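Local coordinates for protein Tv2483 (Treponema vincentii, PDB 6DET) that binds L-arginine with high selectivity and probably delivers it, as the lipoprotein component of an ABC transporter, for uptake by the treponeme, at residues 106-109 with 110-114; 172-175 with 176-179. One frame throughout, in Å; residues are numbered along the deposited sequence.

Interaction 1: residues 106-109 with 110-114; sequences TEER and KQHYR. With ARG (arginine), chain B.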
loop_
_atom_site.group_PDB
_atom_site.type_symbol
_atom_site.label_atom_id
_atom_site.label_comp_id
_atom_site.label_asym_id
_atom_site.label_seq_id
_atom_site.Cartn_x
_atom_site.Cartn_y
_atom_site.Cartn_z
ATOM N N THR A 106 -6.511 3.551 -7.911
ATOM C CA THR A 106 -7.375 4.707 -8.074
ATOM C C THR A 106 -7.676 4.864 -9.551
ATOM O O THR A 106 -6.955 4.349 -10.420
ATOM C CB THR A 106 -6.766 6.024 -7.578
ATOM O OG1 THR A 106 -5.722 6.423 -8.477
ATOM C CG2 THR A 106 -6.214 5.904 -6.145
ATOM N N GLU A 107 -8.750 5.605 -9.832
ATOM C CA GLU A 107 -9.105 5.833 -11.228
ATOM C C GLU A 107 -8.011 6.617 -11.950
ATOM O O GLU A 107 -7.630 6.273 -13.076
ATOM C CB GLU A 107 -10.454 6.545 -11.313
ATOM C CG GLU A 107 -11.631 5.645 -10.933
ATOM C CD GLU A 107 -11.696 4.363 -11.759
ATOM O OE1 GLU A 107 -11.840 4.453 -12.992
ATOM O OE2 GLU A 107 -11.561 3.262 -11.178
ATOM N N GLU A 108 -7.471 7.654 -11.305
ATOM C CA GLU A 108 -6.354 8.410 -11.877
ATOM C C GLU A 108 -5.176 7.497 -12.204
ATOM O O GLU A 108 -4.577 7.589 -13.286
ATOM C CB GLU A 108 -5.929 9.518 -10.905
ATOM C CG GLU A 108 -4.513 10.087 -11.084
ATOM C CD GLU A 108 -4.393 11.023 -12.260
ATOM O OE1 GLU A 108 -5.393 11.213 -12.977
ATOM O OE2 GLU A 108 -3.296 11.580 -12.461
ATOM N N ARG A 109 -4.812 6.613 -11.273
ATOM C CA ARG A 109 -3.639 5.765 -11.477
ATOM C C ARG A 109 -3.819 4.764 -12.621
ATOM O O ARG A 109 -2.816 4.318 -13.206
ATOM C CB ARG A 109 -3.312 5.032 -10.188
ATOM C CG ARG A 109 -2.690 5.934 -9.169
ATOM C CD ARG A 109 -2.502 5.234 -7.829
ATOM N NE ARG A 109 -1.741 6.086 -6.893
ATOM C CZ ARG A 109 -1.339 5.704 -5.684
ATOM N NH1 ARG A 109 -1.637 4.485 -5.236
ATOM N NH2 ARG A 109 -0.619 6.547 -4.922
ATOM N N LYS A 110 -5.063 4.433 -12.982
ATOM C CA LYS A 110 -5.295 3.589 -14.155
ATOM C C LYS A 110 -4.759 4.220 -15.430
ATOM O O LYS A 110 -4.483 3.495 -16.400
ATOM C CB LYS A 110 -6.798 3.288 -14.335
ATOM C CG LYS A 110 -7.343 2.352 -13.268
ATOM C CD LYS A 110 -8.859 2.071 -13.416
ATOM C CE LYS A 110 -9.331 1.078 -12.348
ATOM N NZ LYS A 110 -10.828 0.982 -12.207
ATOM N N GLN A 111 -4.634 5.543 -15.465
ATOM C CA GLN A 111 -4.073 6.250 -16.610
ATOM C C GLN A 111 -2.555 6.350 -16.561
ATOM O O GLN A 111 -1.959 6.892 -17.492
ATOM C CB GLN A 111 -4.640 7.671 -16.705
ATOM C CG GLN A 111 -6.137 7.786 -16.561
ATOM C CD GLN A 111 -6.886 6.985 -17.596
ATOM O OE1 GLN A 111 -6.420 6.816 -18.723
ATOM N NE2 GLN A 111 -8.056 6.480 -17.219
ATOM N N HIS A 112 -1.914 5.870 -15.497
ATOM C CA HIS A 112 -0.474 6.020 -15.338
ATOM C C HIS A 112 0.247 4.707 -15.158
ATOM O O HIS A 112 1.481 4.674 -15.277
ATOM C CB HIS A 112 -0.143 6.891 -14.114
ATOM C CG HIS A 112 -0.574 8.315 -14.238
ATOM N ND1 HIS A 112 0.327 9.354 -14.318
ATOM C CD2 HIS A 112 -1.804 8.877 -14.270
ATOM C CE1 HIS A 112 -0.329 10.496 -14.407
ATOM N NE2 HIS A 112 -1.623 10.234 -14.379
ATOM N N TYR A 113 -0.471 3.634 -14.856
ATOM C CA TYR A 113 0.115 2.351 -14.499
ATOM C C TYR A 113 -0.739 1.226 -15.046
ATOM O O TYR A 113 -1.961 1.374 -15.206
ATOM C CB TYR A 113 0.200 2.145 -12.972
ATOM C CG TYR A 113 0.951 3.192 -12.174
ATOM C CD1 TYR A 113 2.306 3.047 -11.922
ATOM C CD2 TYR A 113 0.292 4.289 -11.613
ATOM C CE1 TYR A 113 2.993 3.957 -11.163
ATOM C CE2 TYR A 113 0.973 5.217 -10.862
ATOM C CZ TYR A 113 2.326 5.047 -10.635
ATOM O OH TYR A 113 3.020 5.964 -9.870
ATOM N N ARG A 114 -0.085 0.089 -15.288
ATOM C CA ARG A 114 -0.757 -1.186 -15.501
ATOM C C ARG A 114 -0.782 -1.903 -14.161
ATOM O O ARG A 114 0.268 -2.134 -13.563
ATOM C CB ARG A 114 -0.031 -2.042 -16.546
ATOM C CG ARG A 114 -0.708 -3.416 -16.788
ATOM C CD ARG A 114 -0.017 -4.213 -17.885
ATOM N NE ARG A 114 -0.116 -3.545 -19.179
ATOM C CZ ARG A 114 -1.074 -3.756 -20.071
ATOM N NH1 ARG A 114 -2.048 -4.635 -19.821
ATOM N NH2 ARG A 114 -1.060 -3.077 -21.211
HETATM N N ARG B . -1.891 3.019 -0.259
HETATM C CA ARG B . -0.838 4.065 -0.329
HETATM C C ARG B . -0.609 4.453 -1.786
HETATM O O ARG B . -0.968 3.658 -2.675
HETATM C CB ARG B . 0.471 3.569 0.283
HETATM C CG ARG B . 0.411 3.323 1.786
HETATM C CD ARG B . 1.700 2.749 2.370
HETATM N NE ARG B . 2.784 3.702 2.240
HETATM C CZ ARG B . 3.801 3.590 1.393
HETATM N NH1 ARG B . 4.702 4.575 1.358
HETATM N NH2 ARG B . 3.915 2.536 0.583
HETATM O OXT ARG B . -0.058 5.528 -2.059
#

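Interaction 2: residues 172-175 with 176-179; sequences MATI and DQLY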
loop_
_atom_site.group_PDB
_atom_site.type_symbol
_atom_site.label_atom_id
_atom_site.label_comp_id
_atom_site.label_asym_id
_atom_site.label_seq_id
_atom_site.Cartn_x
_atom_site.Cartn_y
_atom_site.Cartn_z
ATOM N N MET A 172 3.454 14.376 4.828
ATOM C CA MET A 172 4.670 13.935 5.488
ATOM C C MET A 172 5.279 12.741 4.764
ATOM O O MET A 172 4.620 12.054 3.979
ATOM C CB MET A 172 4.359 13.610 6.942
ATOM C CG MET A 172 3.478 14.695 7.535
ATOM S SD MET A 172 3.498 14.784 9.327
ATOM C CE MET A 172 3.000 16.494 9.556
ATOM N N ALA A 173 6.564 12.508 5.020
ATOM C CA ALA A 173 7.335 11.553 4.235
ATOM C C ALA A 173 7.275 10.117 4.740
ATOM O O ALA A 173 7.606 9.196 3.977
ATOM C CB ALA A 173 8.809 11.989 4.199
ATOM N N THR A 174 6.928 9.895 6.007
ATOM C CA THR A 174 6.778 8.544 6.530
ATOM C C THR A 174 5.512 8.412 7.364
ATOM O O THR A 174 4.894 9.395 7.802
ATOM C CB THR A 174 7.961 8.116 7.404
ATOM O OG1 THR A 174 7.901 8.798 8.664
ATOM C CG2 THR A 174 9.301 8.442 6.737
ATOM N N ILE A 175 5.190 7.158 7.667
ATOM C CA ILE A 175 4.037 6.888 8.520
ATOM C C ILE A 175 4.348 7.290 9.956
ATOM O O ILE A 175 3.483 7.815 10.674
ATOM C CB ILE A 175 3.638 5.406 8.410
ATOM C CG1 ILE A 175 3.170 5.076 6.980
ATOM C CG2 ILE A 175 2.556 5.062 9.436
ATOM C CD1 ILE A 175 3.100 3.570 6.704
ATOM N N ASP A 176 5.590 7.065 10.401
ATOM C CA ASP A 176 5.941 7.452 11.769
ATOM C C ASP A 176 5.772 8.950 11.981
ATOM O O ASP A 176 5.391 9.382 13.077
ATOM C CB ASP A 176 7.376 7.030 12.091
ATOM C CG ASP A 176 7.475 5.591 12.585
ATOM O OD1 ASP A 176 6.431 4.979 12.897
ATOM O OD2 ASP A 176 8.612 5.080 12.687
ATOM N N GLN A 177 6.031 9.757 10.946
ATOM C CA GLN A 177 5.882 11.205 11.080
ATOM C C GLN A 177 4.434 11.597 11.337
ATOM O O GLN A 177 4.171 12.561 12.073
ATOM C CB GLN A 177 6.415 11.902 9.830
ATOM C CG GLN A 177 7.937 12.054 9.880
ATOM C CD GLN A 177 8.532 12.478 8.568
ATOM O OE1 GLN A 177 7.822 12.880 7.651
ATOM N NE2 GLN A 177 9.858 12.403 8.472
ATOM N N LEU A 178 3.483 10.887 10.721
ATOM C CA LEU A 178 2.077 11.155 11.010
ATOM C C LEU A 178 1.799 11.033 12.502
ATOM O O LEU A 178 1.176 11.911 13.110
ATOM C CB LEU A 178 1.174 10.191 10.229
ATOM C CG LEU A 178 1.426 10.063 8.726
ATOM C CD1 LEU A 178 0.488 9.015 8.166
ATOM C CD2 LEU A 178 1.237 11.397 8.007
ATOM N N TYR A 179 2.220 9.924 13.113
ATOM C CA TYR A 179 1.907 9.730 14.527
ATOM C C TYR A 179 2.657 10.718 15.398
ATOM O O TYR A 179 2.147 11.130 16.451
ATOM C CB TYR A 179 2.217 8.287 14.940
ATOM C CG TYR A 179 1.171 7.319 14.449
ATOM C CD1 TYR A 179 -0.006 7.141 15.159
ATOM C CD2 TYR A 179 1.361 6.583 13.277
ATOM C CE1 TYR A 179 -0.967 6.284 14.731
ATOM C CE2 TYR A 179 0.375 5.701 12.821
ATOM C CZ TYR A 179 -0.787 5.565 13.568
ATOM O OH TYR A 179 -1.794 4.720 13.176
#

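Interaction 1: residues 106-109 with 110-114
The backbone of 106-114 coils through a short turn in which R109 O takes a bond from H112 N (2.9 Å, N-H...O angle 160°) and K110 N reaches T106 O. This is the loop between strands 98-104 and 114-115 of a family 3 solute-binding protein, and it opens with an ST motif, T106 OG1 accepting from R109 N. R109 O also receives a weak bond from Y113 N, so two N-H groups share that carbonyl.

E107 and K110 run side by side, pointing the same way, and close in a salt bridge, OE2 to NZ 2.6 Å. The ammonium comes in on the syn side of the carboxylate, 16° out of its plane. The extended lysine chain runs alongside the glutamate, whose bend at chi2 (-56°) turns OE2 to NZ on the exposed side of the turn. Further along, E108 OE2 makes a weak bond to H112 NE2 (2.9 Å), while ND1 on the same ring is bonded to E88, the firmer partner; E108 itself is poorly ordered.

R109 is buried. Its CB lies 3.9 Å from Y113 CD2, and F103 packs against both residues, cation-pi with the guanidinium and edge-to-face with the tyrosine. A chain extended from CG to NE carries the guanidinium to the bound arginine, whose carboxylate lies at its edge. S104 O takes a further bond from NH1. Two nearly straight bonds close the pair: R109 NH1 to ligand O at 2.8 Å and R109 NH2 to ligand OXT at 3.1 Å.

Interaction 2: residues 172-175 with 176-179
Q177 OE1 receives the backbone N-H of A173 at 2.9 Å, tying the helix's first turn back to the residue just after strand 167-172. The donor is tilted 28° from the amide carbonyl plane. Beyond CG the glutamine chain is extended, with CG anti to the carbonyl carbon (chi1 -82°), and runs back past T174, its CG 3.5 Å from T174 OG1.

T174 is the N-cap residue of helix 175-184, the helix of a beta-alpha-beta crossover from strand 167-172 to strand 189-193. Its OG1 makes the capping bond, accepting from Q177 N at 3.1 Å, and a chi1 of 73° sets that oxygen between the backbone N and the carbonyl carbon of its own residue. T174 O adds only a weak bond to the same N-H. Q177 is therefore used twice, its backbone N on T174 OG1 and its side-chain OE1 on A173 N, one residue before the cap.

Apolar contacts join the same segments. M172, still on strand 167-172, sends CB to L178 CD2 at 4.0 Å, the two side chains crossing at a slant; M172 SD lies 3.6 Å from Q177 O. L178 goes on to touch A146, I190 and V192 of the neighbouring strands. I175 and Y179, one turn apart, lie side by side, and Y179 meets Y207 beyond the contact. The side chain of I175 also comes to about 4 Å from the bound arginine. Together the bonds occupy backbone N-H groups where strand gives way to helix, while L178, against M172 and the neighbouring strands, packs the helix on the sheet.

How the interactions relate
From the N terminus, strand 98-104 runs into interaction 1, which closes the loop before strand 114-115. The chain then follows strands 120-129 and 143-148 and helix 153-158 to strand 167-172, where interaction 2 turns it into helix 175-184. The two contacts are in series and neither nests nor crosses. The centres of interaction 1 and interaction 2 are about 25 Å apart, and the nearest atoms of interaction 1 and interaction 2 are about 12 Å apart. Both border the bound arginine, interaction 1 by bonding to it and interaction 2 by a nearby apolar side chain. One contact thus shapes a loop against helix 87-92, the other joins a strand to its following helix.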